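Local structure of purine-binding protein BAB2_0673 (Brucella melitensis biovar Abortus, 3S99) at residues A[52-57]-A[61-66]; A[136-141]-A[306-311]; A[326-331]-A[337-342]. The protein binds adenine and probably other purines such as guanine, and may deliver them to an ABC-type uptake system. All blocks are in the same frame, centred on the assembly; numbering follows the deposited sequence.

Contact 1: residues A[52-57]-A[61-66]; sequences ELVEAL and VETTFL
Leu53, Val54 and Leu57 pack against Val61 and Thr63 in a helix-on-strand contact: the C-terminal part of helix 42-57 lies on strand 61-66, an outermost strand of the six-stranded parallel sheet. The axes of 52-57 and 61-66 approach to 8.4 Å and run nearly antiparallel (163°). Only three residues separate the segments, so the chain turns back almost at once. At that turn the amide of Val61 reaches Leu57 O over 2.8 Å, but the N-H points well off the acceptor, at 126°, and the bond is weak. Apolar contact backs it up, with Leu57 CB set 3.9 Å from Val61 CG2.

Farther along, Leu53 turns toward the strand, its CG anti to the backbone N (chi1 172°). This sends CD2 in above the strand, where it lies 4.0 Å from Thr63 CG2 and, more loosely, 4.3 Å from Val61 CG1. The Leu53 and Thr63 side chains run antiparallel alongside each other. Val54 comes in along a different line, its CG2 touching Thr63 CG2 at 3.6 Å and sitting equally close to the hydroxyl.

Thr63 is therefore the residue on which Leu53 and Val54 converge. Its methyl meets both, while OG1, rotated between the backbone N and the carbonyl carbon, touches Val54 CG2 and is also hydrogen-bonded to Arg50 NH1, one turn before Val54 on helix 42-57. Leu53 also touches Phe31 of the neighbouring strand and Ile260 and Ala263 of helix 256-268, so it is enclosed from several directions. Strand 27-32, helix 42-57 and strand 61-66 make a beta-alpha-beta crossover, the unit from which the lobes of type 1 periplasmic binding proteins are built.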
ATOM      1  N   GLU A  52       6.541  -1.964  17.457  1.00 23.50           N
ATOM      2  CA  GLU A  52       6.360  -3.405  17.695  1.00 24.28           C
ATOM      3  C   GLU A  52       7.711  -4.107  17.819  1.00 24.28           C
ATOM      4  O   GLU A  52       7.935  -4.919  18.728  1.00 25.04           O
ATOM      5  CB  GLU A  52       5.504  -4.035  16.606  1.00 23.61           C
ATOM      6  CG  GLU A  52       4.059  -3.608  16.722  1.00 27.00           C
ATOM      7  CD  GLU A  52       3.149  -4.033  15.564  1.00 27.48           C
ATOM      8  OE1 GLU A  52       3.544  -4.799  14.682  1.00 27.06           O
ATOM      9  OE2 GLU A  52       1.982  -3.601  15.564  1.00 34.42           O
ATOM     10  N   LEU A  53       8.633  -3.743  16.939  1.00 23.14           N
ATOM     11  CA  LEU A  53      10.004  -4.245  17.031  1.00 22.92           C
ATOM     12  C   LEU A  53      10.619  -3.915  18.394  1.00 24.12           C
ATOM     13  O   LEU A  53      11.192  -4.797  19.052  1.00 24.06           O
ATOM     14  CB  LEU A  53      10.855  -3.644  15.909  1.00 21.77           C
ATOM     15  CG  LEU A  53      12.354  -3.879  15.936  1.00 22.26           C
ATOM     16  CD1 LEU A  53      12.646  -5.394  15.871  1.00 19.30           C
ATOM     17  CD2 LEU A  53      13.020  -3.078  14.767  1.00 19.94           C
ATOM     18  N   VAL A  54      10.509  -2.652  18.826  1.00 23.79           N
ATOM     19  CA  VAL A  54      11.142  -2.240  20.088  1.00 24.37           C
ATOM     20  C   VAL A  54      10.520  -3.006  21.270  1.00 25.85           C
ATOM     21  O   VAL A  54      11.217  -3.392  22.204  1.00 27.13           O
ATOM     22  CB  VAL A  54      11.053  -0.688  20.315  1.00 24.28           C
ATOM     23  CG1 VAL A  54      11.436  -0.281  21.776  1.00 25.58           C
ATOM     24  CG2 VAL A  54      11.930   0.076  19.275  1.00 23.52           C
ATOM     25  N   GLU A  55       9.212  -3.212  21.227  1.00 26.89           N
ATOM     26  CA  GLU A  55       8.524  -3.942  22.267  1.00 28.90           C
ATOM     27  C   GLU A  55       8.971  -5.403  22.310  1.00 29.20           C
ATOM     28  O   GLU A  55       9.172  -5.932  23.390  1.00 30.11           O
ATOM     29  CB  GLU A  55       7.006  -3.848  22.097  1.00 29.66           C
ATOM     30  CG  GLU A  55       6.191  -4.598  23.161  1.00 33.88           C
ATOM     31  CD  GLU A  55       6.434  -4.084  24.562  1.00 40.89           C
ATOM     32  OE1 GLU A  55       6.608  -2.848  24.722  1.00 43.56           O
ATOM     33  OE2 GLU A  55       6.444  -4.919  25.511  1.00 46.82           O
ATOM     34  N   ALA A  56       9.141  -6.046  21.158  1.00 28.07           N
ATOM     35  CA  ALA A  56       9.560  -7.458  21.114  1.00 28.16           C
ATOM     36  C   ALA A  56      11.057  -7.646  21.371  1.00 28.74           C
ATOM     37  O   ALA A  56      11.459  -8.604  22.027  1.00 28.70           O
ATOM     38  CB  ALA A  56       9.169  -8.090  19.763  1.00 27.05           C
ATOM     39  N   LEU A  57      11.900  -6.746  20.857  1.00 28.53           N
ATOM     40  CA  LEU A  57      13.352  -6.919  20.987  1.00 29.71           C
ATOM     41  C   LEU A  57      14.049  -5.694  21.573  1.00 31.55           C
ATOM     42  O   LEU A  57      15.213  -5.421  21.259  1.00 31.81           O
ATOM     43  CB  LEU A  57      13.981  -7.271  19.638  1.00 28.42           C
ATOM     44  CG  LEU A  57      13.369  -8.489  18.938  1.00 28.28           C
ATOM     45  CD1 LEU A  57      13.843  -8.537  17.500  1.00 25.74           C
ATOM     46  CD2 LEU A  57      13.743  -9.760  19.697  1.00 28.73           C
ATOM     47  N   VAL A  61      17.742  -4.422  20.721  1.00 29.23           N
ATOM     48  CA  VAL A  61      17.691  -3.511  19.556  1.00 28.22           C
ATOM     49  C   VAL A  61      17.485  -2.050  19.989  1.00 28.74           C
ATOM     50  O   VAL A  61      16.876  -1.772  21.027  1.00 29.34           O
ATOM     51  CB  VAL A  61      16.567  -3.944  18.594  1.00 27.47           C
ATOM     52  CG1 VAL A  61      16.347  -2.926  17.487  1.00 27.86           C
ATOM     53  CG2 VAL A  61      16.891  -5.307  17.989  1.00 26.34           C
ATOM     54  N   GLU A  62      18.011  -1.137  19.178  1.00 27.42           N
ATOM     55  CA  GLU A  62      17.887   0.290  19.363  1.00 27.13           C
ATOM     56  C   GLU A  62      17.499   0.888  18.000  1.00 25.17           C
ATOM     57  O   GLU A  62      18.184   0.628  16.997  1.00 24.23           O
ATOM     58  CB  GLU A  62      19.249   0.810  19.775  1.00 28.37           C
ATOM     59  CG  GLU A  62      19.322   2.245  20.177  1.00 32.27           C
ATOM     60  CD  GLU A  62      20.640   2.542  20.884  1.00 36.92           C
ATOM     61  OE1 GLU A  62      21.684   2.013  20.444  1.00 41.49           O
ATOM     62  OE2 GLU A  62      20.634   3.277  21.889  1.00 43.14           O
ATOM     63  N   THR A  63      16.409   1.660  17.941  1.00 23.15           N
ATOM     64  CA  THR A  63      15.951   2.171  16.664  1.00 21.27           C
ATOM     65  C   THR A  63      16.139   3.680  16.530  1.00 21.94           C
ATOM     66  O   THR A  63      16.103   4.407  17.523  1.00 21.14           O
ATOM     67  CB  THR A  63      14.490   1.806  16.385  1.00 20.99           C
ATOM     68  OG1 THR A  63      13.624   2.568  17.224  1.00 21.23           O
ATOM     69  CG2 THR A  63      14.239   0.302  16.588  1.00 20.18           C
ATOM     70  N   THR A  64      16.342   4.120  15.276  1.00 21.43           N
ATOM     71  CA  THR A  64      16.438   5.542  14.910  1.00 21.97           C
ATOM     72  C   THR A  64      15.659   5.751  13.640  1.00 20.36           C
ATOM     73  O   THR A  64      15.642   4.871  12.794  1.00 21.39           O
ATOM     74  CB  THR A  64      17.878   5.950  14.567  1.00 21.83           C
ATOM     75  OG1 THR A  64      18.728   5.635  15.659  1.00 24.67           O
ATOM     76  CG2 THR A  64      17.977   7.457  14.285  1.00 23.42           C
ATOM     77  N   PHE A  65      15.012   6.899  13.483  1.00 19.02           N
ATOM     78  CA  PHE A  65      14.430   7.241  12.180  1.00 17.38           C
ATOM     79  C   PHE A  65      14.604   8.687  11.718  1.00 16.83           C
ATOM     80  O   PHE A  65      14.886   9.590  12.508  1.00 16.55           O
ATOM     81  CB  PHE A  65      12.950   6.823  12.067  1.00 16.93           C
ATOM     82  CG  PHE A  65      11.977   7.654  12.872  1.00 18.21           C
ATOM     83  CD1 PHE A  65      11.337   8.751  12.291  1.00 19.62           C
ATOM     84  CD2 PHE A  65      11.638   7.293  14.160  1.00 17.73           C
ATOM     85  CE1 PHE A  65      10.424   9.491  12.988  1.00 20.36           C
ATOM     86  CE2 PHE A  65      10.710   8.045  14.890  1.00 22.75           C
ATOM     87  CZ  PHE A  65      10.102   9.146  14.308  1.00 22.37           C
ATOM     88  N   LEU A  66      14.442   8.864  10.415  1.00 16.63           N
ATOM     89  CA  LEU A  66      14.357  10.190   9.787  1.00 17.35           C
ATOM     90  C   LEU A  66      13.085  10.190   9.001  1.00 17.48           C
ATOM     91  O   LEU A  66      12.718   9.163   8.441  1.00 14.99           O
ATOM     92  CB  LEU A  66      15.559  10.432   8.879  1.00 17.84           C
ATOM     93  CG  LEU A  66      16.898  10.674   9.583  1.00 18.63           C
ATOM     94  CD1 LEU A  66      18.026  10.848   8.561  1.00 17.04           C
ATOM     95  CD2 LEU A  66      16.866  11.875  10.521  1.00 18.20           C
TER

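Contact 2: residues A[136-141]-A[306-311]; sequences RYVQGV and ARIKSG
Apolar contact alone joins the two helices here, and one methyl carries it: Ile308 CD1, from helix 295-310, meets Tyr137 and Val138 of helix 132-146. Its closer partner is Val138 CG2, at 4.1 Å. Tyr137 is met at CD1, 4.4 Å away, by an oblique approach to the ring. Ile308 reaches this far because its side chain is stretched out, with CG1 anti to the carbonyl carbon and CD1 carried onward by a chi2 of 163°. The backbones stay well apart, Val138 CA and Ile308 CA being 9.2 Å from each other, and the pair of segments buries just 87 Å².

Neighbouring residues thicken this thin interface. Val138 also touches Ala301, Val141 touches Leu300 and Tyr137 touches Thr304, so residues 300 to 308 of helix 295-310, over two turns, touch the single turn 137-141. Tyr137 leans on Leu172 of helix 161-175 as well.

The polar interactions near Ile308 belong to the end of helix 295-310. Gly311, with a phi of 100°, turns the chain in a Schellman motif: its N bonds to Ile308 O at 3.1 Å and, weakly, to Arg307 O. Ser310 OG donates to Arg307 O over 2.9 Å, arriving from above the carbonyl plane, 46° out of it. The same hydroxyl is hydrogen-bonded to Glu312 N just beyond the helix, and Arg307 pairs with Leu313 through the backbone. The end of the helix is thus fastened locally right behind Ile308.

With no polar bond between the segments to set a direction, shape and hydrophobic burial hold them together; the polar bonds described lie at the helix terminus, not between the helices, and fix the turn that carries the chain away.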
ATOM      1  N   ARG A 136      -7.460  -4.157  -2.268  1.00 12.34           N
ATOM      2  CA  ARG A 136      -8.219  -3.315  -3.167  1.00 12.00           C
ATOM      3  C   ARG A 136      -9.417  -4.070  -3.754  1.00 12.26           C
ATOM      4  O   ARG A 136     -10.470  -3.478  -4.002  1.00 12.65           O
ATOM      5  CB  ARG A 136      -7.339  -2.852  -4.313  1.00 11.82           C
ATOM      6  CG  ARG A 136      -6.211  -1.923  -3.887  1.00 13.34           C
ATOM      7  CD  ARG A 136      -6.732  -0.552  -3.599  1.00 13.58           C
ATOM      8  NE  ARG A 136      -5.628   0.340  -3.239  1.00 14.94           N
ATOM      9  CZ  ARG A 136      -5.759   1.564  -2.769  1.00 12.21           C
ATOM     10  NH1 ARG A 136      -6.945   2.094  -2.547  1.00 13.83           N
ATOM     11  NH2 ARG A 136      -4.663   2.265  -2.506  1.00 14.89           N
ATOM     12  N   TYR A 137      -9.250  -5.363  -4.003  1.00 11.54           N
ATOM     13  CA  TYR A 137     -10.306  -6.138  -4.623  1.00 12.44           C
ATOM     14  C   TYR A 137     -11.499  -6.209  -3.705  1.00 12.21           C
ATOM     15  O   TYR A 137     -12.619  -5.927  -4.123  1.00 12.73           O
ATOM     16  CB  TYR A 137      -9.812  -7.527  -5.004  1.00 12.54           C
ATOM     17  CG  TYR A 137     -10.797  -8.313  -5.815  1.00 14.57           C
ATOM     18  CD1 TYR A 137     -11.699  -9.170  -5.189  1.00 17.08           C
ATOM     19  CD2 TYR A 137     -10.821  -8.223  -7.210  1.00 15.75           C
ATOM     20  CE1 TYR A 137     -12.583  -9.906  -5.912  1.00 17.69           C
ATOM     21  CE2 TYR A 137     -11.688  -8.978  -7.944  1.00 16.10           C
ATOM     22  CZ  TYR A 137     -12.571  -9.801  -7.295  1.00 17.45           C
ATOM     23  OH  TYR A 137     -13.458 -10.531  -8.009  1.00 20.08           O
ATOM     24  N   VAL A 138     -11.253  -6.541  -2.442  1.00 11.48           N
ATOM     25  CA  VAL A 138     -12.262  -6.528  -1.430  1.00 11.81           C
ATOM     26  C   VAL A 138     -12.961  -5.175  -1.318  1.00 13.13           C
ATOM     27  O   VAL A 138     -14.178  -5.103  -1.245  1.00 12.54           O
ATOM     28  CB  VAL A 138     -11.680  -6.869  -0.036  1.00 12.25           C
ATOM     29  CG1 VAL A 138     -12.800  -7.017   0.940  1.00 13.27           C
ATOM     30  CG2 VAL A 138     -10.823  -8.129  -0.085  1.00 11.58           C
ATOM     31  N   GLN A 139     -12.184  -4.077  -1.330  1.00 13.77           N
ATOM     32  CA  GLN A 139     -12.803  -2.767  -1.263  1.00 13.68           C
ATOM     33  C   GLN A 139     -13.686  -2.498  -2.475  1.00 14.84           C
ATOM     34  O   GLN A 139     -14.685  -1.790  -2.372  1.00 16.07           O
ATOM     35  CB  GLN A 139     -11.721  -1.657  -1.069  1.00 13.64           C
ATOM     36  CG  GLN A 139     -10.979  -1.853   0.242  1.00 12.27           C
ATOM     37  CD  GLN A 139      -9.987  -0.778   0.657  1.00 13.50           C
ATOM     38  OE1 GLN A 139      -9.707  -0.667   1.847  1.00 13.28           O
ATOM     39  NE2 GLN A 139      -9.419  -0.023  -0.299  1.00 11.26           N
ATOM     40  N   GLY A 140     -13.303  -3.007  -3.639  1.00 14.24           N
ATOM     41  CA  GLY A 140     -14.076  -2.784  -4.846  1.00 14.61           C
ATOM     42  C   GLY A 140     -15.415  -3.492  -4.737  1.00 15.55           C
ATOM     43  O   GLY A 140     -16.464  -2.933  -5.087  1.00 15.82           O
ATOM     44  N   VAL A 141     -15.384  -4.721  -4.223  1.00 15.75           N
ATOM     45  CA  VAL A 141     -16.614  -5.477  -3.982  1.00 16.12           C
ATOM     46  C   VAL A 141     -17.535  -4.655  -3.072  1.00 17.29           C
ATOM     47  O   VAL A 141     -18.721  -4.484  -3.356  1.00 17.89           O
ATOM     48  CB  VAL A 141     -16.319  -6.847  -3.367  1.00 16.07           C
ATOM     49  CG1 VAL A 141     -17.619  -7.525  -2.921  1.00 15.02           C
ATOM     50  CG2 VAL A 141     -15.551  -7.729  -4.382  1.00 14.31           C
ATOM     51  N   ALA A 306     -11.359 -14.164   2.577  1.00 23.31           N
ATOM     52  CA  ALA A 306     -11.053 -15.547   2.912  1.00 24.88           C
ATOM     53  C   ALA A 306     -10.633 -16.318   1.680  1.00 24.99           C
ATOM     54  O   ALA A 306      -9.743 -17.156   1.761  1.00 25.91           O
ATOM     55  CB  ALA A 306     -12.246 -16.247   3.578  1.00 25.97           C
ATOM     56  N   ARG A 307     -11.264 -16.036   0.544  1.00 24.20           N
ATOM     57  CA  ARG A 307     -10.934 -16.741  -0.687  1.00 24.37           C
ATOM     58  C   ARG A 307      -9.572 -16.336  -1.241  1.00 23.29           C
ATOM     59  O   ARG A 307      -8.882 -17.174  -1.852  1.00 23.31           O
ATOM     60  CB  ARG A 307     -12.005 -16.534  -1.749  1.00 24.35           C
ATOM     61  CG  ARG A 307     -13.217 -17.410  -1.595  1.00 26.73           C
ATOM     62  CD  ARG A 307     -14.369 -16.918  -2.481  1.00 31.76           C
ATOM     63  NE  ARG A 307     -13.983 -16.831  -3.893  1.00 35.49           N
ATOM     64  CZ  ARG A 307     -14.454 -15.936  -4.770  1.00 38.01           C
ATOM     65  NH1 ARG A 307     -15.353 -15.011  -4.417  1.00 38.93           N
ATOM     66  NH2 ARG A 307     -14.020 -15.967  -6.027  1.00 39.58           N
ATOM     67  N   ILE A 308      -9.211 -15.061  -1.070  1.00 21.94           N
ATOM     68  CA  ILE A 308      -7.885 -14.567  -1.454  1.00 21.33           C
ATOM     69  C   ILE A 308      -6.824 -15.174  -0.505  1.00 22.44           C
ATOM     70  O   ILE A 308      -5.775 -15.654  -0.946  1.00 22.66           O
ATOM     71  CB  ILE A 308      -7.807 -13.043  -1.428  1.00 20.24           C
ATOM     72  CG1 ILE A 308      -8.770 -12.453  -2.475  1.00 19.82           C
ATOM     73  CG2 ILE A 308      -6.371 -12.558  -1.659  1.00 18.22           C
ATOM     74  CD1 ILE A 308      -9.058 -11.063  -2.283  1.00 18.94           C
ATOM     75  N   LYS A 309      -7.130 -15.157   0.787  1.00 22.90           N
ATOM     76  CA  LYS A 309      -6.211 -15.631   1.796  1.00 24.02           C
ATOM     77  C   LYS A 309      -5.903 -17.125   1.649  1.00 24.84           C
ATOM     78  O   LYS A 309      -4.792 -17.551   1.936  1.00 24.83           O
ATOM     79  CB  LYS A 309      -6.729 -15.256   3.188  1.00 24.04           C
ATOM     80  CG  LYS A 309      -5.778 -15.541   4.326  1.00 26.83           C
ATOM     81  CD  LYS A 309      -6.358 -15.109   5.704  1.00 29.34           C
ATOM     82  CE  LYS A 309      -5.421 -15.451   6.864  1.00 32.04           C
ATOM     83  NZ  LYS A 309      -6.128 -15.662   8.185  1.00 34.11           N
ATOM     84  N   SER A 310      -6.867 -17.919   1.180  1.00 26.07           N
ATOM     85  CA  SER A 310      -6.655 -19.346   0.953  1.00 27.45           C
ATOM     86  C   SER A 310      -5.886 -19.653  -0.343  1.00 27.69           C
ATOM     87  O   SER A 310      -5.406 -20.762  -0.497  1.00 28.41           O
ATOM     88  CB  SER A 310      -8.003 -20.068   0.851  1.00 28.16           C
ATOM     89  OG  SER A 310      -8.681 -19.611  -0.309  1.00 27.85           O
ATOM     90  N   GLY A 311      -5.861 -18.723  -1.295  1.00 26.82           N
ATOM     91  CA  GLY A 311      -5.291 -18.980  -2.635  1.00 27.11           C
ATOM     92  C   GLY A 311      -6.298 -19.287  -3.746  1.00 27.72           C
ATOM     93  O   GLY A 311      -5.917 -19.479  -4.922  1.00 27.13           O
TER

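Contact 3: residues A[326-331]-A[337-342]; sequences SEWLKA and DQTLLG
The 3.0 Å bond from Leu341 N to Asp337 O closes the turn of helix 337-341 from which Thr339 and Leu340 meet Trp328. The tryptophan comes from a classic beta bulge: Trp328 and Leu329, on strand 327-329, both face Ile320 of the small two-stranded antiparallel sheet. The bend shows in the Trp328 backbone, whose psi is -60°, far from that of a regular strand. Contact between bulge and helix therefore depends on the long indole, for the nearest alpha carbons, Trp328 CA and Thr339 CA, are 10.5 Å apart.

Trp328 carries CG anti to its amide nitrogen, at a chi1 of 170°, which swings the ring out from the strand toward the helix. The two helix residues take different parts of it. Leu340 CD2 sits at the rim of the six-membered ring, near its plane, 3.9 Å from Trp328 CH2; the two side chains lie at about a right angle. Thr339 places its methyl beside the pyrrole end, with CG2 at 3.9 Å from Trp328 NE1, in an oblique approach that is a van der Waals touch. Turned anti to the backbone N, this methyl points at the indole.

Around this pair the helix is held by polar groups of other parts of the chain. Asp337 OD2 forms a salt bridge with Arg131 NH2, and Leu340 O accepts a hydrogen bond from Gln165 NE2. Leu340 also touches Phe316 and Trp277. Phe345, from beyond the helix, meets the Trp328 ring edge-to-face. One indole face is covered by its own neighbour in the bulge: Leu329 CG stands over the centre of the Trp328 ring, 3.5 Å above its plane.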
ATOM      1  N   SER A 326      -8.306  -4.442 -26.212  1.00 43.29           N
ATOM      2  CA  SER A 326      -7.586  -5.709 -26.436  1.00 43.97           C
ATOM      3  C   SER A 326      -7.733  -6.655 -25.237  1.00 43.16           C
ATOM      4  O   SER A 326      -7.896  -6.199 -24.099  1.00 41.67           O
ATOM      5  CB  SER A 326      -6.108  -5.443 -26.717  1.00 44.42           C
ATOM      6  OG  SER A 326      -5.548  -4.592 -25.737  1.00 43.74           O
ATOM      7  N   GLU A 327      -7.706  -7.964 -25.488  1.00 43.56           N
ATOM      8  CA  GLU A 327      -7.752  -8.948 -24.395  1.00 42.72           C
ATOM      9  C   GLU A 327      -6.431  -8.887 -23.602  1.00 41.07           C
ATOM     10  O   GLU A 327      -5.353  -8.650 -24.170  1.00 41.37           O
ATOM     11  CB  GLU A 327      -8.008 -10.368 -24.935  1.00 44.03           C
ATOM     12  CG  GLU A 327      -8.415 -11.418 -23.875  1.00 45.28           C
ATOM     13  CD  GLU A 327      -8.302 -12.873 -24.385  1.00 48.89           C
ATOM     14  OE1 GLU A 327      -7.202 -13.246 -24.853  1.00 51.22           O
ATOM     15  OE2 GLU A 327      -9.302 -13.645 -24.320  1.00 50.15           O
ATOM     16  N   TRP A 328      -6.516  -9.040 -22.285  1.00 38.52           N
ATOM     17  CA  TRP A 328      -5.302  -9.203 -21.488  1.00 37.18           C
ATOM     18  C   TRP A 328      -5.202 -10.649 -21.067  1.00 35.90           C
ATOM     19  O   TRP A 328      -4.258 -11.324 -21.439  1.00 36.82           O
ATOM     20  CB  TRP A 328      -5.243  -8.249 -20.288  1.00 35.81           C
ATOM     21  CG  TRP A 328      -4.137  -8.562 -19.337  1.00 35.07           C
ATOM     22  CD1 TRP A 328      -2.947  -9.165 -19.635  1.00 35.80           C
ATOM     23  CD2 TRP A 328      -4.110  -8.291 -17.922  1.00 33.10           C
ATOM     24  NE1 TRP A 328      -2.192  -9.292 -18.497  1.00 36.21           N
ATOM     25  CE2 TRP A 328      -2.884  -8.768 -17.432  1.00 33.64           C
ATOM     26  CE3 TRP A 328      -5.009  -7.696 -17.028  1.00 31.52           C
ATOM     27  CZ2 TRP A 328      -2.524  -8.663 -16.094  1.00 31.20           C
ATOM     28  CZ3 TRP A 328      -4.667  -7.601 -15.704  1.00 31.30           C
ATOM     29  CH2 TRP A 328      -3.425  -8.088 -15.240  1.00 31.64           C
ATOM     30  N   LEU A 329      -6.191 -11.129 -20.330  1.00 33.91           N
ATOM     31  CA  LEU A 329      -6.135 -12.473 -19.792  1.00 33.14           C
ATOM     32  C   LEU A 329      -7.324 -13.291 -20.259  1.00 33.38           C
ATOM     33  O   LEU A 329      -8.469 -12.809 -20.250  1.00 32.20           O
ATOM     34  CB  LEU A 329      -6.103 -12.455 -18.254  1.00 31.79           C
ATOM     35  CG  LEU A 329      -4.878 -11.780 -17.630  1.00 30.82           C
ATOM     36  CD1 LEU A 329      -5.101 -11.510 -16.136  1.00 30.39           C
ATOM     37  CD2 LEU A 329      -3.617 -12.616 -17.875  1.00 33.31           C
ATOM     38  N   LYS A 330      -7.039 -14.542 -20.632  1.00 33.37           N
ATOM     39  CA  LYS A 330      -8.061 -15.480 -21.101  1.00 34.01           C
ATOM     40  C   LYS A 330      -8.856 -15.965 -19.900  1.00 32.75           C
ATOM     41  O   LYS A 330      -8.368 -15.918 -18.786  1.00 31.72           O
ATOM     42  CB  LYS A 330      -7.411 -16.683 -21.821  1.00 34.55           C
ATOM     43  N   ALA A 331     -10.071 -16.447 -20.144  1.00 32.68           N
ATOM     44  CA  ALA A 331     -10.887 -17.096 -19.119  1.00 32.31           C
ATOM     45  C   ALA A 331     -10.054 -18.006 -18.229  1.00 32.33           C
ATOM     46  O   ALA A 331      -9.350 -18.901 -18.722  1.00 32.73           O
ATOM     47  CB  ALA A 331     -12.030 -17.895 -19.771  1.00 33.72           C
ATOM     48  N   ASP A 337       3.287 -12.416 -12.189  1.00 21.90           N
ATOM     49  CA  ASP A 337       3.721 -11.358 -11.291  1.00 21.46           C
ATOM     50  C   ASP A 337       4.603 -10.371 -12.018  1.00 22.18           C
ATOM     51  O   ASP A 337       4.538  -9.188 -11.761  1.00 21.28           O
ATOM     52  CB  ASP A 337       4.494 -11.934 -10.101  1.00 20.89           C
ATOM     53  CG  ASP A 337       3.580 -12.527  -9.011  1.00 21.16           C
ATOM     54  OD1 ASP A 337       2.338 -12.445  -9.079  1.00 21.54           O
ATOM     55  OD2 ASP A 337       4.132 -13.064  -8.036  1.00 24.93           O
ATOM     56  N   GLN A 338       5.442 -10.850 -12.930  1.00 23.96           N
ATOM     57  CA  GLN A 338       6.268  -9.931 -13.704  1.00 25.50           C
ATOM     58  C   GLN A 338       5.424  -8.892 -14.481  1.00 25.49           C
ATOM     59  O   GLN A 338       5.832  -7.735 -14.600  1.00 25.42           O
ATOM     60  CB  GLN A 338       7.179 -10.685 -14.662  1.00 27.35           C
ATOM     61  CG  GLN A 338       8.210  -9.840 -15.351  1.00 29.66           C
ATOM     62  CD  GLN A 338       9.085 -10.670 -16.269  1.00 32.85           C
ATOM     63  OE1 GLN A 338      10.210 -11.008 -15.916  1.00 37.94           O
ATOM     64  NE2 GLN A 338       8.559 -11.027 -17.432  1.00 32.83           N
ATOM     65  N   THR A 339       4.268  -9.291 -14.986  1.00 25.40           N
ATOM     66  CA  THR A 339       3.383  -8.338 -15.677  1.00 25.56           C
ATOM     67  C   THR A 339       2.849  -7.284 -14.696  1.00 23.93           C
ATOM     68  O   THR A 339       2.850  -6.083 -14.992  1.00 23.38           O
ATOM     69  CB  THR A 339       2.219  -9.053 -16.354  1.00 26.39           C
ATOM     70  OG1 THR A 339       2.751 -10.017 -17.260  1.00 27.00           O
ATOM     71  CG2 THR A 339       1.306  -8.070 -17.148  1.00 25.69           C
ATOM     72  N   LEU A 340       2.443  -7.725 -13.511  1.00 22.47           N
ATOM     73  CA  LEU A 340       1.937  -6.799 -12.502  1.00 21.06           C
ATOM     74  C   LEU A 340       2.995  -5.770 -12.109  1.00 21.25           C
ATOM     75  O   LEU A 340       2.686  -4.584 -11.912  1.00 20.49           O
ATOM     76  CB  LEU A 340       1.424  -7.544 -11.255  1.00 20.75           C
ATOM     77  CG  LEU A 340       0.358  -8.636 -11.469  1.00 20.97           C
ATOM     78  CD1 LEU A 340      -0.284  -9.047 -10.129  1.00 17.91           C
ATOM     79  CD2 LEU A 340      -0.697  -8.188 -12.502  1.00 20.00           C
ATOM     80  N   LEU A 341       4.249  -6.206 -12.030  1.00 21.56           N
ATOM     81  CA  LEU A 341       5.309  -5.382 -11.446  1.00 21.38           C
ATOM     82  C   LEU A 341       5.693  -4.255 -12.378  1.00 21.79           C
ATOM     83  O   LEU A 341       6.262  -3.234 -11.953  1.00 21.75           O
ATOM     84  CB  LEU A 341       6.540  -6.245 -11.107  1.00 21.95           C
ATOM     85  CG  LEU A 341       6.477  -7.053  -9.805  1.00 21.50           C
ATOM     86  CD1 LEU A 341       7.793  -7.783  -9.582  1.00 23.41           C
ATOM     87  CD2 LEU A 341       6.194  -6.143  -8.608  1.00 19.09           C
ATOM     88  N   GLY A 342       5.399  -4.438 -13.657  1.00 22.47           N
ATOM     89  CA  GLY A 342       5.586  -3.374 -14.632  1.00 22.69           C
ATOM     90  C   GLY A 342       4.286  -2.784 -15.126  1.00 22.40           C
ATOM     91  O   GLY A 342       4.303  -2.065 -16.116  1.00 23.47           O
TER

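In the fold
The three contacts share no helix or strand, and none touches another. Contact 2 is the buried one, its centre about 15 Å from the centre of the chain, and joins helices far apart in sequence through aliphatic and aromatic carbon. Contacts 1 and 3 are partly buried, lie on opposite sides of the chain's centre, and each join near neighbours in the chain. Contact 1 adds a weak backbone bond across a three-residue connection to its apolar packing, and belongs to a regular crossover; contact 3 relies on one long aromatic side chain to bridge an irregular strand and a short helix. Contacts 2 and 3 are the closer pair, their centres about 18 Å apart.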